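Local coordinates for protein pyrethroid hydrolase (Sphingobium faniae, PDB 5Y5R) that hydrolyses the ester bond of pyrethroid insecticides, splitting cypermethrin and the cis and trans forms of permethrin into an alcohol and a cyclopropanecarboxylic acid, at residues 26-31 with 244-249; 36-41 with 56-61; 51-57 with 174-178; 195-199 with 210-214. All coordinates share one frame; numbering follows the deposited sequence.

Overall arrangement
From the N terminus, helix 23-28 and the turn after it open interaction 1, whose partner is the C-terminal helix 237-249; the loop it closes holds the other three contacts. Interaction 2 follows, folding the loop after strand 32-34 onto 56-61. Interaction 3 starts from 51-57 and closes far along the chain at 174-178, so that it crosses interaction 2, shares His-56 and Tyr-57 with it, and lies about 9 Å away between centres. Interaction 4 comes in series after both, joining strand 194-199 to helix 207-216 on the opposite side of the chain's centre from interactions 2 and 3. Phe-247 meets Leu-195, which links interactions 1 and 4 by packing.

Interaction 1 (26-31 with 244-249); sequences LEARGY and IADFAD
Bent at its second torsion (chi2 -77°), the side chain of Arg-29 runs across the methyl group of Ala-245 to reach two carboxylates, while Tyr-31, with CG anti to its carbonyl carbon (chi1 -70°), directs its hydroxyl to the second of these, Asp-249. The Arg-29 guanidinium lies with one face over Ala-245 CB, which sits 3.3 Å from Arg-29 NH2, and takes both acids at its edge. Arg-29 NH1 is paired with Asp-246 OD1 in a salt bridge modelled so short that its exact length is doubtful, and Arg-29 NH2 meets Asp-249 OD2 at 2.8 Å in a bent, weak hydrogen bond that also counts as a salt bridge. Each carboxylate plane is turned 39° from the guanidinium. The other oxygen of Asp-249 belongs to the tyrosine: Tyr-31 OH donates to Asp-249 OD1 over 2.6 Å, on the anti lone pair, with ring and carboxylate nearly coplanar. One acid thus accepts from both side chains, which helps to set the rotation of its carboxylate. Beside the polar groups, Ala-248 CB comes to 3.5 Å from Tyr-31 CZ, and Leu-26 CD2 rests 3.9 Å from Ala-245 CB and also touches Ile-244 CG2. On the sheet side, Ile-244 and Ala-248 lean on strands 3-9 and 71-77, and Tyr-31 reaches Val-3 and Ile-6. The arrangement is a salt-bridge network over a small apolar core, joining helix 23-28 and its following turn to the C-terminal helix 237-249 on the central parallel sheet of the alpha/beta-hydrolase fold.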
loop_
_atom_site.group_PDB
_atom_site.type_symbol
_atom_site.label_atom_id
_atom_site.label_comp_id
_atom_site.label_asym_id
_atom_site.label_seq_id
_atom_site.Cartn_x
_atom_site.Cartn_y
_atom_site.Cartn_z
ATOM N N LEU A 26 9.832 12.793 -6.529
ATOM C CA LEU A 26 10.883 11.775 -6.479
ATOM C C LEU A 26 11.724 11.778 -7.761
ATOM O O LEU A 26 12.940 11.545 -7.709
ATOM C CB LEU A 26 10.256 10.394 -6.217
ATOM C CG LEU A 26 9.567 10.183 -4.855
ATOM C CD1 LEU A 26 8.756 8.887 -4.802
ATOM C CD2 LEU A 26 10.577 10.171 -3.748
ATOM N N GLU A 27 11.106 12.059 -8.914
ATOM C CA GLU A 27 11.867 12.181 -10.159
ATOM C C GLU A 27 12.905 13.296 -10.079
ATOM O O GLU A 27 13.950 13.219 -10.732
ATOM C CB GLU A 27 10.917 12.384 -11.338
ATOM C CG GLU A 27 10.253 11.077 -11.743
ATOM C CD GLU A 27 9.188 11.202 -12.818
ATOM O OE1 GLU A 27 8.649 12.318 -13.033
ATOM O OE2 GLU A 27 8.887 10.146 -13.439
ATOM N N ALA A 28 12.625 14.351 -9.316
ATOM C CA ALA A 28 13.612 15.399 -9.100
ATOM C C ALA A 28 14.781 14.910 -8.245
ATOM O O ALA A 28 15.887 15.452 -8.344
ATOM C CB ALA A 28 12.950 16.610 -8.432
ATOM N N ARG A 29 14.569 13.884 -7.415
ATOM C CA ARG A 29 15.646 13.271 -6.645
ATOM C C ARG A 29 16.472 12.300 -7.475
ATOM O O ARG A 29 17.329 11.582 -6.927
ATOM C CB ARG A 29 15.069 12.538 -5.425
ATOM C CG ARG A 29 14.611 13.420 -4.300
ATOM C CD ARG A 29 15.846 13.902 -3.559
ATOM N NE ARG A 29 15.588 14.146 -2.145
ATOM C CZ ARG A 29 16.103 13.416 -1.159
ATOM N NH1 ARG A 29 15.819 13.722 0.087
ATOM N NH2 ARG A 29 16.908 12.388 -1.422
ATOM N N GLY A 30 16.233 12.263 -8.782
ATOM C CA GLY A 30 17.021 11.448 -9.664
ATOM C C GLY A 30 16.570 10.022 -9.754
ATOM O O GLY A 30 17.352 9.163 -10.180
ATOM N N TYR A 31 15.305 9.741 -9.451
ATOM C CA TYR A 31 14.817 8.377 -9.504
ATOM C C TYR A 31 13.844 8.216 -10.657
ATOM O O TYR A 31 13.103 9.135 -11.018
ATOM C CB TYR A 31 14.122 7.987 -8.201
ATOM C CG TYR A 31 15.059 7.839 -7.047
ATOM C CD1 TYR A 31 15.821 6.699 -6.924
ATOM C CD2 TYR A 31 15.190 8.829 -6.082
ATOM C CE1 TYR A 31 16.686 6.532 -5.872
ATOM C CE2 TYR A 31 16.071 8.676 -5.014
ATOM C CZ TYR A 31 16.812 7.517 -4.925
ATOM O OH TYR A 31 17.696 7.300 -3.904
ATOM N N ILE A 244 10.623 9.296 1.547
ATOM C CA ILE A 244 10.855 8.156 0.652
ATOM C C ILE A 244 12.240 8.237 0.013
ATOM O O ILE A 244 12.953 7.229 -0.087
ATOM C CB ILE A 244 9.754 8.051 -0.424
ATOM C CG1 ILE A 244 8.389 7.782 0.207
ATOM C CG2 ILE A 244 10.088 6.972 -1.419
ATOM C CD1 ILE A 244 7.191 8.180 -0.708
ATOM N N ALA A 245 12.624 9.424 -0.460
ATOM C CA ALA A 245 13.907 9.571 -1.155
ATOM C C ALA A 245 15.098 9.385 -0.197
ATOM O O ALA A 245 16.105 8.753 -0.562
ATOM C CB ALA A 245 13.940 10.915 -1.886
ATOM N N ASP A 246 14.995 9.895 1.037
ATOM C CA ASP A 246 16.054 9.659 2.030
ATOM C C ASP A 246 16.239 8.169 2.303
ATOM O O ASP A 246 17.359 7.714 2.542
ATOM C CB ASP A 246 15.752 10.407 3.324
ATOM C CG ASP A 246 15.712 11.893 3.114
ATOM O OD1 ASP A 246 16.206 12.318 2.050
ATOM O OD2 ASP A 246 15.174 12.634 3.969
ATOM N N PHE A 247 15.138 7.401 2.330
ATOM C CA PHE A 247 15.240 5.951 2.454
ATOM C C PHE A 247 15.889 5.339 1.221
ATOM O O PHE A 247 16.784 4.499 1.332
ATOM C CB PHE A 247 13.847 5.345 2.705
ATOM C CG PHE A 247 13.849 3.842 2.916
ATOM C CD1 PHE A 247 14.425 3.287 4.049
ATOM C CD2 PHE A 247 13.221 2.995 2.008
ATOM C CE1 PHE A 247 14.425 1.905 4.249
ATOM C CE2 PHE A 247 13.204 1.622 2.203
ATOM C CZ PHE A 247 13.812 1.074 3.329
ATOM N N ALA A 248 15.443 5.740 0.031
ATOM C CA ALA A 248 15.999 5.148 -1.179
ATOM C C ALA A 248 17.491 5.414 -1.289
ATOM O O ALA A 248 18.239 4.550 -1.768
ATOM C CB ALA A 248 15.284 5.696 -2.403
ATOM N N ASP A 249 17.940 6.581 -0.799
ATOM C CA ASP A 249 19.354 6.972 -0.894
ATOM C C ASP A 249 20.266 6.021 -0.131
ATOM O O ASP A 249 21.444 5.867 -0.489
ATOM C CB ASP A 249 19.561 8.387 -0.348
ATOM C CG ASP A 249 19.021 9.490 -1.266
ATOM O OD1 ASP A 249 18.534 9.228 -2.404
ATOM O OD2 ASP A 249 19.055 10.650 -0.789
#

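Interaction 2 (36-41 with 56-61)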
loop_
_atom_site.group_PDB
_atom_site.type_symbol
_atom_site.label_atom_id
_atom_site.label_comp_id
_atom_site.label_asym_id
_atom_site.label_seq_id
_atom_site.Cartn_x
_atom_site.Cartn_y
_atom_site.Cartn_z
ATOM N N PRO A 36 2.072 1.856 -11.045
ATOM C CA PRO A 36 1.232 1.042 -11.930
ATOM C C PRO A 36 -0.113 0.694 -11.317
ATOM O O PRO A 36 -0.303 0.739 -10.105
ATOM C CB PRO A 36 2.064 -0.227 -12.134
ATOM C CG PRO A 36 2.861 -0.340 -10.821
ATOM C CD PRO A 36 3.145 1.071 -10.391
ATOM N N ASP A 37 -1.079 0.437 -12.197
ATOM C CA ASP A 37 -2.307 -0.249 -11.803
ATOM C C ASP A 37 -2.025 -1.730 -11.533
ATOM O O ASP A 37 -1.453 -2.430 -12.371
ATOM C CB ASP A 37 -3.349 -0.108 -12.914
ATOM C CG ASP A 37 -3.875 1.310 -13.078
ATOM O OD1 ASP A 37 -3.745 2.159 -12.153
ATOM O OD2 ASP A 37 -4.395 1.598 -14.181
ATOM N N LEU A 38 -2.432 -2.231 -10.372
ATOM C CA LEU A 38 -2.349 -3.672 -10.214
ATOM C C LEU A 38 -3.426 -4.318 -11.099
ATOM O O LEU A 38 -4.202 -3.634 -11.763
ATOM C CB LEU A 38 -2.463 -4.069 -8.730
ATOM C CG LEU A 38 -1.289 -3.664 -7.813
ATOM C CD1 LEU A 38 -1.411 -4.194 -6.369
ATOM C CD2 LEU A 38 -0.010 -4.185 -8.373
ATOM N N THR A 39 -3.380 -5.639 -11.205
ATOM C CA THR A 39 -4.327 -6.347 -12.053
ATOM C C THR A 39 -5.746 -6.130 -11.547
ATOM O O THR A 39 -5.996 -6.138 -10.338
ATOM C CB THR A 39 -3.972 -7.830 -12.098
ATOM O OG1 THR A 39 -2.655 -7.965 -12.642
ATOM C CG2 THR A 39 -4.961 -8.621 -12.935
ATOM N N GLY A 40 -6.665 -5.854 -12.477
ATOM C CA GLY A 40 -8.042 -5.547 -12.143
ATOM C C GLY A 40 -8.292 -4.090 -11.842
ATOM O O GLY A 40 -9.431 -3.717 -11.553
ATOM N N HIS A 41 -7.261 -3.254 -11.853
ATOM C CA HIS A 41 -7.421 -1.857 -11.480
ATOM C C HIS A 41 -7.399 -0.917 -12.681
ATOM O O HIS A 41 -7.296 0.304 -12.501
ATOM C CB HIS A 41 -6.347 -1.480 -10.443
ATOM C CG HIS A 41 -6.584 -2.094 -9.098
ATOM N ND1 HIS A 41 -7.142 -1.396 -8.049
ATOM C CD2 HIS A 41 -6.451 -3.368 -8.669
ATOM C CE1 HIS A 41 -7.292 -2.204 -7.015
ATOM N NE2 HIS A 41 -6.876 -3.404 -7.363
ATOM N N HIS A 56 -0.584 -13.187 -9.939
ATOM C CA HIS A 56 -1.320 -12.494 -10.989
ATOM C C HIS A 56 -1.575 -11.040 -10.629
ATOM O O HIS A 56 -1.415 -10.148 -11.468
ATOM C CB HIS A 56 -2.654 -13.196 -11.232
ATOM C CG HIS A 56 -3.424 -12.629 -12.381
ATOM N ND1 HIS A 56 -4.797 -12.713 -12.463
ATOM C CD2 HIS A 56 -3.016 -11.981 -13.497
ATOM C CE1 HIS A 56 -5.204 -12.135 -13.579
ATOM N NE2 HIS A 56 -4.142 -11.682 -14.224
ATOM N N TYR A 57 -2.049 -10.801 -9.394
ATOM C CA TYR A 57 -2.347 -9.445 -8.932
ATOM C C TYR A 57 -1.116 -8.545 -9.030
ATOM O O TYR A 57 -1.223 -7.386 -9.439
ATOM C CB TYR A 57 -2.856 -9.493 -7.473
ATOM C CG TYR A 57 -3.554 -8.239 -6.961
ATOM C CD1 TYR A 57 -4.664 -7.721 -7.622
ATOM C CD2 TYR A 57 -3.159 -7.615 -5.773
ATOM C CE1 TYR A 57 -5.298 -6.601 -7.174
ATOM C CE2 TYR A 57 -3.826 -6.473 -5.310
ATOM C CZ TYR A 57 -4.874 -5.971 -6.023
ATOM O OH TYR A 57 -5.560 -4.863 -5.557
ATOM N N THR A 58 0.058 -9.061 -8.660
ATOM C CA THR A 58 1.255 -8.241 -8.532
ATOM C C THR A 58 2.103 -8.246 -9.800
ATOM O O THR A 58 3.207 -7.678 -9.807
ATOM C CB THR A 58 2.101 -8.717 -7.345
ATOM O OG1 THR A 58 2.309 -10.138 -7.388
ATOM C CG2 THR A 58 1.363 -8.417 -6.053
ATOM N N ARG A 59 1.597 -8.829 -10.883
ATOM C CA ARG A 59 2.444 -9.043 -12.053
ATOM C C ARG A 59 2.832 -7.750 -12.770
ATOM O O ARG A 59 3.955 -7.667 -13.290
ATOM C CB ARG A 59 1.741 -10.019 -13.019
ATOM C CG ARG A 59 2.596 -10.510 -14.189
ATOM C CD ARG A 59 2.128 -11.882 -14.658
ATOM N NE ARG A 59 0.810 -11.918 -15.295
ATOM C CZ ARG A 59 0.051 -13.014 -15.344
ATOM N NH1 ARG A 59 0.470 -14.146 -14.762
ATOM N NH2 ARG A 59 -1.133 -12.978 -15.951
ATOM N N PRO A 60 2.005 -6.701 -12.768
ATOM C CA PRO A 60 2.497 -5.425 -13.307
ATOM C C PRO A 60 3.741 -4.889 -12.617
ATOM O O PRO A 60 4.512 -4.175 -13.257
ATOM C CB PRO A 60 1.297 -4.487 -13.137
ATOM C CG PRO A 60 0.122 -5.377 -13.199
ATOM C CD PRO A 60 0.536 -6.684 -12.607
ATOM N N VAL A 61 3.949 -5.167 -11.330
ATOM C CA VAL A 61 5.178 -4.727 -10.674
ATOM C C VAL A 61 6.331 -5.653 -11.004
ATOM O O VAL A 61 7.436 -5.192 -11.311
ATOM C CB VAL A 61 4.967 -4.639 -9.160
ATOM C CG1 VAL A 61 6.302 -4.378 -8.450
ATOM C CG2 VAL A 61 3.920 -3.583 -8.857
#
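Residues 38-41 form a type II beta turn that lies against the break between helices 54-57 and 59-67, where Thr-39 N donates to Tyr-57 O over 3.3 Å in an almost straight bond (176°). Thr-39 adds a second grip on the helix end: its OG1 donates to His-56 O at 2.8 Å, tilted from the carbonyl plane. With CG2 anti to the backbone N (chi1 -61° for OG1), the same residue lays this methyl over one face of the His-56 imidazole, 3.7 Å from the ring centroid, a CH-pi contact. The Tyr-57 ring is approached differently. Leu-38 CB stands over one face, Leu-38 CD1 comes to 3.5 Å from Tyr-57 CE2, and His-41 NE2 meets Tyr-57 OH at 2.7 Å in a hydrogen bond at the ring's edge; the two rings meet rim to rim with planes 58° apart. Further along, Pro-60 packs its ring against Asp-37 O, and Val-61 CG2 touches both Pro-36 CG (3.9 Å) and Leu-38 CD2. Loop and helix 59-67 meet over strand 3-9, where Pro-36 and Val-61 touch Ile-7; on helix 80-90, Ser-83 meets Leu-38 and Thr-58.

Interaction 3 (51-57 with 174-178)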
loop_
_atom_site.group_PDB
_atom_site.type_symbol
_atom_site.label_atom_id
_atom_site.label_comp_id
_atom_site.label_asym_id
_atom_site.label_seq_id
_atom_site.Cartn_x
_atom_site.Cartn_y
_atom_site.Cartn_z
ATOM N N VAL A 51 -8.774 -11.324 -11.219
ATOM C CA VAL A 51 -7.582 -11.615 -10.437
ATOM C C VAL A 51 -7.618 -13.070 -9.992
ATOM O O VAL A 51 -8.497 -13.480 -9.229
ATOM C CB VAL A 51 -7.484 -10.680 -9.235
ATOM C CG1 VAL A 51 -6.205 -10.982 -8.482
ATOM C CG2 VAL A 51 -7.559 -9.240 -9.705
ATOM N N VAL A 52 -6.603 -13.829 -10.376
ATOM C CA VAL A 52 -6.555 -15.236 -10.015
ATOM C C VAL A 52 -5.907 -15.444 -8.655
ATOM O O VAL A 52 -6.496 -16.062 -7.763
ATOM C CB VAL A 52 -5.801 -16.017 -11.096
ATOM C CG1 VAL A 52 -5.734 -17.454 -10.672
ATOM C CG2 VAL A 52 -6.495 -15.837 -12.447
ATOM N N ASP A 53 -4.720 -14.894 -8.454
ATOM C CA ASP A 53 -3.985 -15.056 -7.205
ATOM C C ASP A 53 -2.977 -13.910 -7.130
ATOM O O ASP A 53 -3.000 -12.991 -7.957
ATOM C CB ASP A 53 -3.368 -16.463 -7.102
ATOM C CG ASP A 53 -2.366 -16.766 -8.206
ATOM O OD1 ASP A 53 -2.014 -15.858 -8.981
ATOM O OD2 ASP A 53 -1.916 -17.935 -8.292
HETATM N N MSE A 54 -2.113 -13.933 -6.124
HETATM C CA MSE A 54 -1.251 -12.780 -5.894
HETATM C C MSE A 54 -0.184 -12.619 -6.953
HETATM O O MSE A 54 0.171 -11.499 -7.293
HETATM C CB MSE A 54 -0.600 -12.867 -4.519
HETATM C CG MSE A 54 -1.588 -12.527 -3.400
HETATM SE SE MSE A 54 -2.136 -10.660 -3.431
HETATM C CE MSE A 54 -0.539 -9.853 -2.532
ATOM N N GLU A 55 0.359 -13.740 -7.425
ATOM C CA GLU A 55 1.317 -13.680 -8.517
ATOM C C GLU A 55 0.708 -12.937 -9.688
ATOM O O GLU A 55 1.378 -12.131 -10.341
ATOM C CB GLU A 55 1.729 -15.094 -8.960
ATOM C CG GLU A 55 2.806 -15.110 -10.081
ATOM C CD GLU A 55 2.259 -14.752 -11.469
ATOM O OE1 GLU A 55 1.053 -14.997 -11.698
ATOM O OE2 GLU A 55 3.008 -14.149 -12.296
ATOM N N HIS A 56 -0.584 -13.187 -9.939
ATOM C CA HIS A 56 -1.320 -12.494 -10.989
ATOM C C HIS A 56 -1.575 -11.040 -10.629
ATOM O O HIS A 56 -1.415 -10.148 -11.468
ATOM C CB HIS A 56 -2.654 -13.196 -11.232
ATOM C CG HIS A 56 -3.424 -12.629 -12.381
ATOM N ND1 HIS A 56 -4.797 -12.713 -12.463
ATOM C CD2 HIS A 56 -3.016 -11.981 -13.497
ATOM C CE1 HIS A 56 -5.204 -12.135 -13.579
ATOM N NE2 HIS A 56 -4.142 -11.682 -14.224
ATOM N N TYR A 57 -2.049 -10.801 -9.394
ATOM C CA TYR A 57 -2.347 -9.445 -8.932
ATOM C C TYR A 57 -1.116 -8.545 -9.030
ATOM O O TYR A 57 -1.223 -7.386 -9.439
ATOM C CB TYR A 57 -2.856 -9.493 -7.473
ATOM C CG TYR A 57 -3.554 -8.239 -6.961
ATOM C CD1 TYR A 57 -4.664 -7.721 -7.622
ATOM C CD2 TYR A 57 -3.159 -7.615 -5.773
ATOM C CE1 TYR A 57 -5.298 -6.601 -7.174
ATOM C CE2 TYR A 57 -3.826 -6.473 -5.310
ATOM C CZ TYR A 57 -4.874 -5.971 -6.023
ATOM O OH TYR A 57 -5.560 -4.863 -5.557
ATOM N N GLN A 174 -13.181 -4.119 -5.894
ATOM C CA GLN A 174 -11.881 -4.608 -5.460
ATOM C C GLN A 174 -11.909 -6.113 -5.225
ATOM O O GLN A 174 -12.849 -6.619 -4.604
ATOM C CB GLN A 174 -11.492 -3.923 -4.152
ATOM C CG GLN A 174 -10.376 -4.662 -3.467
ATOM C CD GLN A 174 -9.037 -4.319 -4.082
ATOM O OE1 GLN A 174 -8.798 -3.171 -4.482
ATOM N NE2 GLN A 174 -8.199 -5.321 -4.250
ATOM N N SER A 175 -10.845 -6.819 -5.621
ATOM C CA SER A 175 -10.747 -8.261 -5.384
ATOM C C SER A 175 -10.390 -8.570 -3.929
ATOM O O SER A 175 -9.616 -7.859 -3.295
ATOM C CB SER A 175 -9.696 -8.890 -6.292
ATOM O OG SER A 175 -9.441 -10.234 -5.897
ATOM N N THR A 176 -10.982 -9.628 -3.385
ATOM C CA THR A 176 -10.672 -9.989 -2.003
ATOM C C THR A 176 -9.402 -10.828 -1.894
ATOM O O THR A 176 -8.989 -11.168 -0.775
ATOM C CB THR A 176 -11.870 -10.703 -1.378
ATOM O OG1 THR A 176 -12.132 -11.895 -2.121
ATOM C CG2 THR A 176 -13.108 -9.798 -1.345
ATOM N N VAL A 177 -8.748 -11.071 -3.037
ATOM C CA VAL A 177 -7.562 -11.931 -3.072
ATOM C C VAL A 177 -6.450 -11.484 -2.130
ATOM O O VAL A 177 -5.861 -12.349 -1.464
ATOM C CB VAL A 177 -7.062 -12.072 -4.525
ATOM C CG1 VAL A 177 -5.603 -12.564 -4.567
ATOM C CG2 VAL A 177 -7.950 -13.026 -5.307
ATOM N N PRO A 178 -6.022 -10.216 -2.120
ATOM C CA PRO A 178 -4.974 -9.817 -1.172
ATOM C C PRO A 178 -5.379 -9.905 0.291
ATOM O O PRO A 178 -4.503 -10.062 1.140
ATOM C CB PRO A 178 -4.635 -8.381 -1.605
ATOM C CG PRO A 178 -5.813 -7.899 -2.325
ATOM C CD PRO A 178 -6.341 -9.111 -3.047
HETATM O O HOH W 1 -10.710 -12.346 -7.641
#
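Pro-178 lies over one face of the Tyr-57 ring, with its CD above the rim and its CG 3.9 Å from Tyr-57 CE2, while the Gln-174 amide meets the hydroxyl, its plane turned 83° from the ring. Gln-174 NE2 donates to Tyr-57 OH over 3.0 Å, in the amide plane and practically straight (177°). The same nitrogen gives a hydrogen bond to Ser-175 O, and Gln-174 OE1 accepts from Leu-13 N, so three bonds fix the orientation of the amide; Tyr-57 OH is also bonded to His-41. A bend at chi2 (80°) turns the amide so that NE2 can serve both Ser-175 O and the tyrosine. Strand 174-175 is an edge strand of the small antiparallel sheet, and the Gln-174 side chain is about 6 Å from the bound pyrethroid. An ST turn (Ser-175 OG accepting from Val-177 N) and a helix N-cap (Asp-53 OD1 accepting from His-56 N) shape the backbones. Val-177 carries much of the apolar contact: its CG2 faces Val-51 CG1, and its CG1 is 4.1 Å from SE of the selenomethionine Met-54; the same SE is 3.8 Å from Pro-178 CB. One water accepts from Ser-175 OG and donates to Val-51 O.

Interaction 4 (195-199 with 210-214); sequences LYIEA and QRQMQ
Tyr-196 and Gln-214 stack flat on each other: ring and amide planes are 8° apart, Gln-214 NE2 lies 3.5 Å from Tyr-196 CD1, and Gln-214 CG stands over the same ring in a CH-pi contact. Tyr-196 swings its ring away from its own backbone nitrogen and across to the helix, where its OH touches Gln-210 CG and the selenomethionine Met-213, and bonds to Ala-103 O. Gln-210 pairs with one strand residue twice: Ala-199 N donates to Gln-210 OE1 at 3.1 Å, on a lone pair in the carbonyl plane, and Gln-210 NE2 donates to Ala-199 O at 3.2 Å. That NE2 also bonds to Leu-205 O, and Gln-210 touches Asp-202, probably the charge-relay acid. Glu-198 crosses Arg-211 at about a right angle; Arg-211 NE gives a salt bridge to Glu-198 OE2 over 3.1 Å, on the syn side but well out of the carboxylate plane, and a weak bond runs from Arg-211 NH1 to Glu-198 OE1, which also bonds Ser-225 OG. Gln-214 NE2 adds a weak bond to Glu-198 OE2. Strand 195-199 lies between strands 95-101 and 222-226, with helix 207-216 packed on it nearly antiparallel (163°) and Glu-198 and Gln-214 touching Val-223.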
loop_
_atom_site.group_PDB
_atom_site.type_symbol
_atom_site.label_atom_id
_atom_site.label_comp_id
_atom_site.label_asym_id
_atom_site.label_seq_id
_atom_site.Cartn_x
_atom_site.Cartn_y
_atom_site.Cartn_z
ATOM N N LEU A 195 10.789 0.032 6.246
ATOM C CA LEU A 195 10.385 1.300 6.837
ATOM C C LEU A 195 8.865 1.369 6.886
ATOM O O LEU A 195 8.191 1.073 5.884
ATOM C CB LEU A 195 10.971 2.478 6.045
ATOM C CG LEU A 195 10.391 3.868 6.261
ATOM C CD1 LEU A 195 10.685 4.313 7.678
ATOM C CD2 LEU A 195 11.024 4.831 5.251
ATOM N N TYR A 196 8.331 1.744 8.052
ATOM C CA TYR A 196 6.919 2.044 8.226
ATOM C C TYR A 196 6.744 3.552 8.372
ATOM O O TYR A 196 7.308 4.161 9.280
ATOM C CB TYR A 196 6.336 1.336 9.454
ATOM C CG TYR A 196 4.825 1.166 9.380
ATOM C CD1 TYR A 196 3.965 2.191 9.730
ATOM C CD2 TYR A 196 4.275 -0.016 8.923
ATOM C CE1 TYR A 196 2.578 2.022 9.645
ATOM C CE2 TYR A 196 2.907 -0.188 8.832
ATOM C CZ TYR A 196 2.066 0.822 9.186
ATOM O OH TYR A 196 0.711 0.609 9.065
ATOM N N ILE A 197 5.947 4.147 7.496
ATOM C CA ILE A 197 5.559 5.551 7.616
ATOM C C ILE A 197 4.152 5.566 8.176
ATOM O O ILE A 197 3.206 5.199 7.471
ATOM C CB ILE A 197 5.622 6.294 6.270
ATOM C CG1 ILE A 197 7.007 6.163 5.640
ATOM C CG2 ILE A 197 5.237 7.767 6.462
ATOM C CD1 ILE A 197 7.200 7.016 4.399
ATOM N N GLU A 198 4.025 5.955 9.450
ATOM C CA GLU A 198 2.735 6.042 10.107
ATOM C C GLU A 198 2.058 7.331 9.691
ATOM O O GLU A 198 2.705 8.372 9.545
ATOM C CB GLU A 198 2.855 6.069 11.646
ATOM C CG GLU A 198 3.779 5.101 12.311
ATOM C CD GLU A 198 3.920 5.397 13.826
ATOM O OE1 GLU A 198 4.048 6.578 14.219
ATOM O OE2 GLU A 198 3.896 4.454 14.624
ATOM N N ALA A 199 0.744 7.263 9.560
ATOM C CA ALA A 199 -0.137 8.422 9.421
ATOM C C ALA A 199 -0.837 8.586 10.769
ATOM O O ALA A 199 -1.698 7.771 11.116
ATOM C CB ALA A 199 -1.127 8.209 8.281
ATOM N N GLN A 210 -1.678 0.348 13.432
ATOM C CA GLN A 210 -0.408 0.544 12.762
ATOM C C GLN A 210 0.731 0.123 13.662
ATOM O O GLN A 210 1.597 -0.660 13.259
ATOM C CB GLN A 210 -0.263 2.006 12.359
ATOM C CG GLN A 210 -1.162 2.406 11.218
ATOM C CD GLN A 210 -1.103 3.873 10.949
ATOM O OE1 GLN A 210 -0.073 4.400 10.476
ATOM N NE2 GLN A 210 -2.181 4.568 11.290
ATOM N N ARG A 211 0.742 0.634 14.898
ATOM C CA ARG A 211 1.863 0.327 15.793
ATOM C C ARG A 211 1.848 -1.127 16.252
ATOM O O ARG A 211 2.908 -1.688 16.557
ATOM C CB ARG A 211 1.873 1.273 17.008
ATOM C CG ARG A 211 2.173 2.732 16.651
ATOM C CD ARG A 211 1.902 3.778 17.739
ATOM N NE ARG A 211 2.385 5.086 17.282
ATOM C CZ ARG A 211 2.173 6.273 17.855
ATOM N NH1 ARG A 211 2.659 7.365 17.275
ATOM N NH2 ARG A 211 1.483 6.398 18.973
ATOM N N GLN A 212 0.662 -1.743 16.311
ATOM C CA GLN A 212 0.559 -3.146 16.685
ATOM C C GLN A 212 1.156 -4.029 15.605
ATOM O O GLN A 212 1.837 -5.022 15.895
ATOM C CB GLN A 212 -0.918 -3.485 16.948
ATOM C CG GLN A 212 -1.162 -4.849 17.553
ATOM C CD GLN A 212 -0.692 -4.906 18.989
ATOM O OE1 GLN A 212 -0.883 -3.953 19.751
ATOM N NE2 GLN A 212 -0.085 -6.019 19.369
HETATM N N MSE A 213 0.956 -3.659 14.348
HETATM C CA MSE A 213 1.557 -4.397 13.258
HETATM C C MSE A 213 3.084 -4.308 13.275
HETATM O O MSE A 213 3.765 -5.321 13.115
HETATM C CB MSE A 213 0.983 -3.901 11.930
HETATM C CG MSE A 213 -0.436 -4.406 11.771
HETATM SE SE MSE A 213 -1.273 -3.957 10.065
HETATM C CE MSE A 213 -1.316 -2.045 10.219
ATOM N N GLN A 214 3.624 -3.102 13.461
ATOM C CA GLN A 214 5.077 -2.997 13.643
ATOM C C GLN A 214 5.543 -3.883 14.787
ATOM O O GLN A 214 6.509 -4.641 14.645
ATOM C CB GLN A 214 5.486 -1.545 13.906
ATOM C CG GLN A 214 5.165 -0.639 12.776
ATOM C CD GLN A 214 5.265 0.809 13.154
ATOM O OE1 GLN A 214 6.353 1.335 13.430
ATOM N NE2 GLN A 214 4.134 1.469 13.181
#